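Local coordinates for computationally designed four-helix bundle protein (Synthetic construct, PDB 3U3B), which is of unknown function, being a computationally redesigned, hyperthermostable four-helix bundle whose hydrophobic core was designed anew, at residues 12-15 / 16-20; 46-49 / 50-54. One frame throughout, in Å; residues are numbered along the deposited sequence. Where two conformers were deposited one is given.

Contact 1: residues 12-15 / 16-20; sequences TDEL and KELIQ
Two successive turns of the amphipathic helix 3-30, one of the four helices of the bundle, meet here, with Thr-12 and Asp-13 of one turn linked to Lys-16 of the next. Four i to i+4 backbone hydrogen bonds tie the turns together, from Lys-16 N to Thr-12 O at 3.0 Å through to Ile-19 N to Leu-15 O at 2.9 Å. The lysine chain rises back along the helix: CG stands beside its own backbone N (chi1 -67°) and the rest is extended, which lays CG 3.2 Å from Thr-12 O and carries the ammonium back toward the carboxylate of Asp-13 without reaching it. One water joins the three polar ends. It donates to Asp-13 OD1 at 2.6 Å, lies 2.6 Å from Thr-12 OG1, and accepts a weak bond from Lys-16 NZ at 3.3 Å. Thr-12 OG1 also turns back to the carbonyl oxygens of Ile-8 and Lys-9, which must share its one proton, so the hydroxyl is satisfied within the helix and threonine can serve at a buried position. Leu-15 and Ile-19 face the core and touch helix 84-102 at Leu-101 and Val-97 respectively; Leu-18 lays CG 3.3 Å from Glu-14 O. Asp-13 OD1 and Lys-16 NZ remain 4.6 Å apart, opposite charges without direct contact, and their attraction is therefore probably modest and partly relayed through the shared water.

Contact 2: residues 46-49 / 50-54; sequences VHTM and KEITE
This is a local contact between consecutive turns of helix 36-56, in the stretch where Met-49 and Thr-53 follow each other on a buried side. The backbone bond from Thr-53 N to Met-49 O, 2.9 Å long, is nearly straight at 161°. Thr-53 OG1 sits between its own backbone N and carbonyl carbon (chi1 55°), turned back to donate to Lys-50 O at 2.8 Å. That oxygen also receives Glu-54 N from the same face, so two donors grip it, and the buried hydroxyl is satisfied within its own helix. The same torsion brings the methyl CG2 to 3.3 Å from Met-49 O. A valine here would probably leave the Lys-50 carbonyl with the Glu-54 amide but without its second donor. On the outer side, Lys-50 bends at chi2 and chi4 so that NZ forms a salt bridge to the anti lone pair of Glu-54 OE2 at 2.7 Å. A water donates to both Thr-48 O and Glu-51 OE1, the latter at 2.7 Å, bridging a main-chain carbonyl to the carboxylate three residues on. Met-49, flexible and apolar, reaches Leu-65 of helix 59-76, where Thr-53 rests on Ala-62, as well as helix 3-30, where Ile-52 meets Val-11.

Overall arrangement
The two contacts lie on sequence-adjacent helices, 3-30 and 36-56, with contact 1 completed before contact 2 begins; their centres are about 11 Å apart. They pack directly against each other. Leu-18 CB lies 3.6 Å from Met-49 CG, and Ile-19 CG1 lies equally close to Met-49 SD, so the thioether occupies the space beside both residues. A turn away, Leu-15 CD2 meets Ile-52 CG2 at 3.8 Å. Contact 1 also faces helix 84-102 and contact 2 faces helix 59-76, so between them they engage all four helices. The whole region falls within a range matching the Hpt domain family, and these apolar side chains form part of the bundle's core.

Contact 1: residues 12-15 / 16-20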
ATOM      1  N   THR A  12       2.765  12.788   5.883  1.00 27.80           N
ATOM      2  CA  THR A  12       3.714  11.836   5.317  1.00 27.62           C
ATOM      3  C   THR A  12       4.144  10.792   6.341  1.00 27.13           C
ATOM      4  O   THR A  12       4.428   9.642   5.977  1.00 28.68           O
ATOM      5  CB  THR A  12       4.957  12.521   4.673  1.00 30.77           C
ATOM      6  OG1 THR A  12       5.624  13.349   5.626  1.00 36.64           O
ATOM      7  CG2 THR A  12       4.549  13.359   3.460  1.00 29.94           C
ATOM      8  N   ASP A  13       4.211  11.176   7.610  1.00 27.31           N
ATOM      9  CA  ASP A  13       4.508  10.219   8.666  1.00 29.78           C
ATOM     10  C   ASP A  13       3.360   9.207   8.816  1.00 27.64           C
ATOM     11  O   ASP A  13       3.590   8.027   9.095  1.00 30.38           O
ATOM     12  CB  ASP A  13       4.747  10.925   9.989  1.00 37.11           C
ATOM     13  CG  ASP A  13       6.128  11.564  10.079  1.00 46.61           C
ATOM     14  OD1 ASP A  13       6.976  11.321   9.192  1.00 50.83           O
ATOM     15  OD2 ASP A  13       6.372  12.304  11.056  1.00 50.80           O
ATOM     16  N   GLU A  14       2.136   9.667   8.617  1.00 26.59           N
ATOM     17  CA  GLU A  14       0.966   8.804   8.689  1.00 28.79           C
ATOM     18  C   GLU A  14       0.991   7.790   7.551  1.00 23.45           C
ATOM     19  O   GLU A  14       0.668   6.605   7.747  1.00 21.80           O
ATOM     20  CB  GLU A  14      -0.283   9.669   8.634  1.00 41.62           C
ATOM     21  CG  GLU A  14      -1.602   8.942   8.631  1.00 56.63           C
ATOM     22  CD  GLU A  14      -2.750   9.907   8.419  1.00 70.63           C
ATOM     23  OE1 GLU A  14      -2.493  11.005   7.887  1.00 72.92           O
ATOM     24  OE2 GLU A  14      -3.899   9.584   8.782  1.00 78.47           O
ATOM     25  N   LEU A  15       1.408   8.246   6.372  1.00 21.82           N
ATOM     26  CA  LEU A  15       1.480   7.385   5.203  1.00 23.94           C
ATOM     27  C   LEU A  15       2.575   6.335   5.372  1.00 26.14           C
ATOM     28  O   LEU A  15       2.397   5.164   4.991  1.00 25.31           O
ATOM     29  CB  LEU A  15       1.718   8.189   3.938  1.00 22.32           C
ATOM     30  CG  LEU A  15       0.500   8.932   3.383  1.00 23.78           C
ATOM     31  CD1 LEU A  15       0.918   9.935   2.276  1.00 24.62           C
ATOM     32  CD2 LEU A  15      -0.575   7.968   2.892  1.00 24.27           C
ATOM     33  N   LYS A  16       3.705   6.749   5.943  1.00 29.14           N
ATOM     34  CA  LYS A  16       4.798   5.819   6.250  1.00 28.31           C
ATOM     35  C   LYS A  16       4.413   4.761   7.287  1.00 24.11           C
ATOM     36  O   LYS A  16       4.855   3.604   7.191  1.00 25.38           O
ATOM     37  CB  LYS A  16       6.029   6.585   6.739  1.00 34.03           C
ATOM     38  CG  LYS A  16       6.669   7.434   5.683  1.00 36.90           C
ATOM     39  CD  LYS A  16       7.824   8.229   6.277  1.00 45.80           C
ATOM     40  CE  LYS A  16       8.478   9.139   5.243  1.00 52.69           C
ATOM     41  NZ  LYS A  16       9.713   9.816   5.772  1.00 61.90           N
ATOM     42  N   GLU A  17       3.611   5.139   8.280  0.57 23.56           N
ATOM     43  CA  GLU A  17       3.114   4.170   9.264  0.57 27.93           C
ATOM     44  C   GLU A  17       2.172   3.144   8.607  0.57 23.84           C
ATOM     45  O   GLU A  17       2.255   1.934   8.882  0.57 26.98           O
ATOM     46  CB  GLU A  17       2.422   4.877  10.438  0.57 30.53           C
ATOM     47  CG  GLU A  17       3.369   5.268  11.582  0.57 49.42           C
ATOM     48  CD  GLU A  17       2.698   6.065  12.698  0.57 59.71           C
ATOM     49  OE1 GLU A  17       1.678   6.740  12.425  0.57 60.95           O
ATOM     50  OE2 GLU A  17       3.199   6.014  13.851  0.57 65.23           O
ATOM     51  N   LEU A  18       1.284   3.618   7.738  1.00 24.13           N
ATOM     52  CA  LEU A  18       0.397   2.722   7.005  1.00 23.83           C
ATOM     53  C   LEU A  18       1.189   1.763   6.110  1.00 22.25           C
ATOM     54  O   LEU A  18       0.854   0.584   6.044  1.00 22.48           O
ATOM     55  CB  LEU A  18      -0.618   3.525   6.176  1.00 23.97           C
ATOM     56  CG  LEU A  18      -1.596   4.349   6.997  1.00 28.84           C
ATOM     57  CD1 LEU A  18      -2.335   5.318   6.107  1.00 28.02           C
ATOM     58  CD2 LEU A  18      -2.581   3.435   7.733  1.00 32.07           C
ATOM     59  N   ILE A  19       2.232   2.254   5.437  1.00 21.34           N
ATOM     60  CA  ILE A  19       3.102   1.398   4.619  1.00 23.60           C
ATOM     61  C   ILE A  19       3.809   0.330   5.461  1.00 23.01           C
ATOM     62  O   ILE A  19       3.842  -0.842   5.099  1.00 23.17           O
ATOM     63  CB  ILE A  19       4.133   2.247   3.832  1.00 29.71           C
ATOM     64  CG1 ILE A  19       3.434   2.979   2.689  1.00 32.32           C
ATOM     65  CG2 ILE A  19       5.267   1.404   3.293  1.00 31.17           C
ATOM     66  CD1 ILE A  19       4.288   4.051   2.039  1.00 36.28           C
ATOM     67  N   GLN A  20       4.366   0.728   6.592  1.00 22.71           N
ATOM     68  CA  GLN A  20       4.970  -0.230   7.482  1.00 24.83           C
ATOM     69  C   GLN A  20       3.939  -1.288   7.953  1.00 25.35           C
ATOM     70  O   GLN A  20       4.267  -2.464   8.074  1.00 26.23           O
ATOM     71  CB  GLN A  20       5.596   0.476   8.679  1.00 29.26           C
ATOM     72  CG  GLN A  20       6.387  -0.480   9.564  1.00 37.23           C
ATOM     73  CD  GLN A  20       7.436  -1.250   8.766  1.00 41.67           C
ATOM     74  OE1 GLN A  20       8.311  -0.655   8.144  1.00 47.04           O
ATOM     75  NE2 GLN A  20       7.332  -2.574   8.761  1.00 42.15           N
TER
HETATM   76  O   HOH W   1       7.644  12.174   6.789  1.00 42.23           O

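Contact 2: residues 46-49 / 50-54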
ATOM      1  N   VAL A  46      -4.352  -0.093   2.066  1.00 22.54           N
ATOM      2  CA  VAL A  46      -3.974   0.566   0.823  1.00 21.04           C
ATOM      3  C   VAL A  46      -5.063   1.561   0.370  1.00 21.11           C
ATOM      4  O   VAL A  46      -4.751   2.659  -0.129  1.00 21.74           O
ATOM      5  CB  VAL A  46      -3.664  -0.460  -0.267  1.00 23.36           C
ATOM      6  CG1 VAL A  46      -3.401   0.200  -1.605  1.00 23.45           C
ATOM      7  CG2 VAL A  46      -2.454  -1.316   0.135  1.00 23.47           C
ATOM      8  N   HIS A  47      -6.335   1.185   0.548  1.00 20.45           N
ATOM      9  CA  HIS A  47      -7.463   2.051   0.214  1.00 20.32           C
ATOM     10  C   HIS A  47      -7.434   3.335   1.043  1.00 21.31           C
ATOM     11  O   HIS A  47      -7.789   4.429   0.562  1.00 21.60           O
ATOM     12  CB  HIS A  47      -8.766   1.279   0.469  1.00 23.37           C
ATOM     13  CG  HIS A  47      -9.988   1.915  -0.098  1.00 24.61           C
ATOM     14  ND1 HIS A  47     -10.785   2.775   0.622  1.00 25.03           N
ATOM     15  CD2 HIS A  47     -10.574   1.794  -1.314  1.00 25.96           C
ATOM     16  CE1 HIS A  47     -11.790   3.182  -0.124  1.00 26.38           C
ATOM     17  NE2 HIS A  47     -11.692   2.596  -1.302  1.00 26.99           N
ATOM     18  N   THR A  48      -7.048   3.187   2.302  1.00 20.43           N
ATOM     19  CA  THR A  48      -6.897   4.307   3.233  1.00 23.05           C
ATOM     20  C   THR A  48      -5.776   5.262   2.753  1.00 24.50           C
ATOM     21  O   THR A  48      -5.936   6.489   2.725  1.00 25.63           O
ATOM     22  CB  THR A  48      -6.609   3.784   4.652  1.00 26.07           C
ATOM     23  OG1 THR A  48      -7.742   3.039   5.119  1.00 27.02           O
ATOM     24  CG2 THR A  48      -6.334   4.899   5.616  1.00 26.29           C
ATOM     25  N   MET A  49      -4.648   4.694   2.373  1.00 23.15           N
ATOM     26  CA  MET A  49      -3.530   5.474   1.838  1.00 24.62           C
ATOM     27  C   MET A  49      -3.903   6.217   0.565  1.00 25.16           C
ATOM     28  O   MET A  49      -3.502   7.364   0.368  1.00 27.32           O
ATOM     29  CB  MET A  49      -2.368   4.539   1.533  1.00 24.11           C
ATOM     30  CG  MET A  49      -1.772   3.900   2.753  1.00 25.32           C
ATOM     31  SD  MET A  49      -0.180   3.116   2.314  1.00 34.92           S
ATOM     32  CE  MET A  49      -0.662   1.630   1.467  1.00 42.99           C
ATOM     33  N   LYS A  50      -4.658   5.550  -0.302  1.00 22.92           N
ATOM     34  CA  LYS A  50      -5.078   6.108  -1.578  1.00 24.75           C
ATOM     35  C   LYS A  50      -5.943   7.336  -1.361  1.00 25.92           C
ATOM     36  O   LYS A  50      -5.738   8.345  -2.030  1.00 28.45           O
ATOM     37  CB  LYS A  50      -5.864   5.055  -2.336  1.00 28.13           C
ATOM     38  CG  LYS A  50      -6.515   5.495  -3.643  1.00 37.96           C
ATOM     39  CD  LYS A  50      -5.512   5.838  -4.697  1.00 51.27           C
ATOM     40  CE  LYS A  50      -6.179   5.916  -6.069  1.00 66.52           C
ATOM     41  NZ  LYS A  50      -7.329   6.860  -6.095  1.00 76.10           N
ATOM     42  N   GLU A  51      -6.891   7.237  -0.431  1.00 26.73           N
ATOM     43  CA  GLU A  51      -7.734   8.379  -0.028  1.00 27.76           C
ATOM     44  C   GLU A  51      -6.850   9.569   0.394  1.00 28.22           C
ATOM     45  O   GLU A  51      -7.060  10.705  -0.051  1.00 29.12           O
ATOM     46  CB  GLU A  51      -8.658   7.981   1.125  1.00 27.25           C
ATOM     47  CG  GLU A  51      -9.489   9.156   1.656  1.00 30.76           C
ATOM     48  CD  GLU A  51     -10.352   8.818   2.852  1.00 33.55           C
ATOM     49  OE1 GLU A  51     -10.242   7.695   3.402  1.00 35.05           O
ATOM     50  OE2 GLU A  51     -11.153   9.692   3.254  1.00 35.36           O
ATOM     51  N   ILE A  52      -5.876   9.322   1.264  1.00 28.54           N
ATOM     52  CA  ILE A  52      -4.980  10.392   1.722  1.00 29.83           C
ATOM     53  C   ILE A  52      -4.197  11.021   0.564  1.00 28.50           C
ATOM     54  O   ILE A  52      -4.130  12.262   0.455  1.00 28.95           O
ATOM     55  CB  ILE A  52      -4.002   9.891   2.797  1.00 29.53           C
ATOM     56  CG1 ILE A  52      -4.766   9.521   4.061  1.00 28.91           C
ATOM     57  CG2 ILE A  52      -2.892  10.940   3.096  1.00 32.03           C
ATOM     58  CD1 ILE A  52      -3.997   8.672   4.988  1.00 29.17           C
ATOM     59  N   THR A  53      -3.626  10.190  -0.308  1.00 26.41           N
ATOM     60  CA  THR A  53      -2.817  10.723  -1.408  1.00 30.73           C
ATOM     61  C   THR A  53      -3.658  11.552  -2.374  1.00 32.83           C
ATOM     62  O   THR A  53      -3.164  12.540  -2.947  1.00 33.07           O
ATOM     63  CB  THR A  53      -2.100   9.622  -2.191  1.00 32.10           C
ATOM     64  OG1 THR A  53      -3.064   8.666  -2.657  1.00 32.54           O
ATOM     65  CG2 THR A  53      -1.103   8.968  -1.317  1.00 31.77           C
ATOM     66  N   GLU A  54      -4.932  11.183  -2.526  1.00 32.25           N
ATOM     67  CA  GLU A  54      -5.811  11.951  -3.394  1.00 37.64           C
ATOM     68  C   GLU A  54      -6.078  13.316  -2.778  1.00 36.06           C
ATOM     69  O   GLU A  54      -6.097  14.325  -3.475  1.00 42.53           O
ATOM     70  CB  GLU A  54      -7.147  11.243  -3.623  1.00 37.83           C
ATOM     71  CG  GLU A  54      -7.097  10.009  -4.517  1.00 48.25           C
ATOM     72  CD  GLU A  54      -6.565  10.296  -5.925  1.00 69.40           C
ATOM     73  OE1 GLU A  54      -6.066  11.413  -6.181  1.00 84.47           O
ATOM     74  OE2 GLU A  54      -6.641   9.387  -6.786  1.00 74.27           O
TER
HETATM   75  O   HOH W   2      -7.920   7.756   4.758  1.00 31.71           O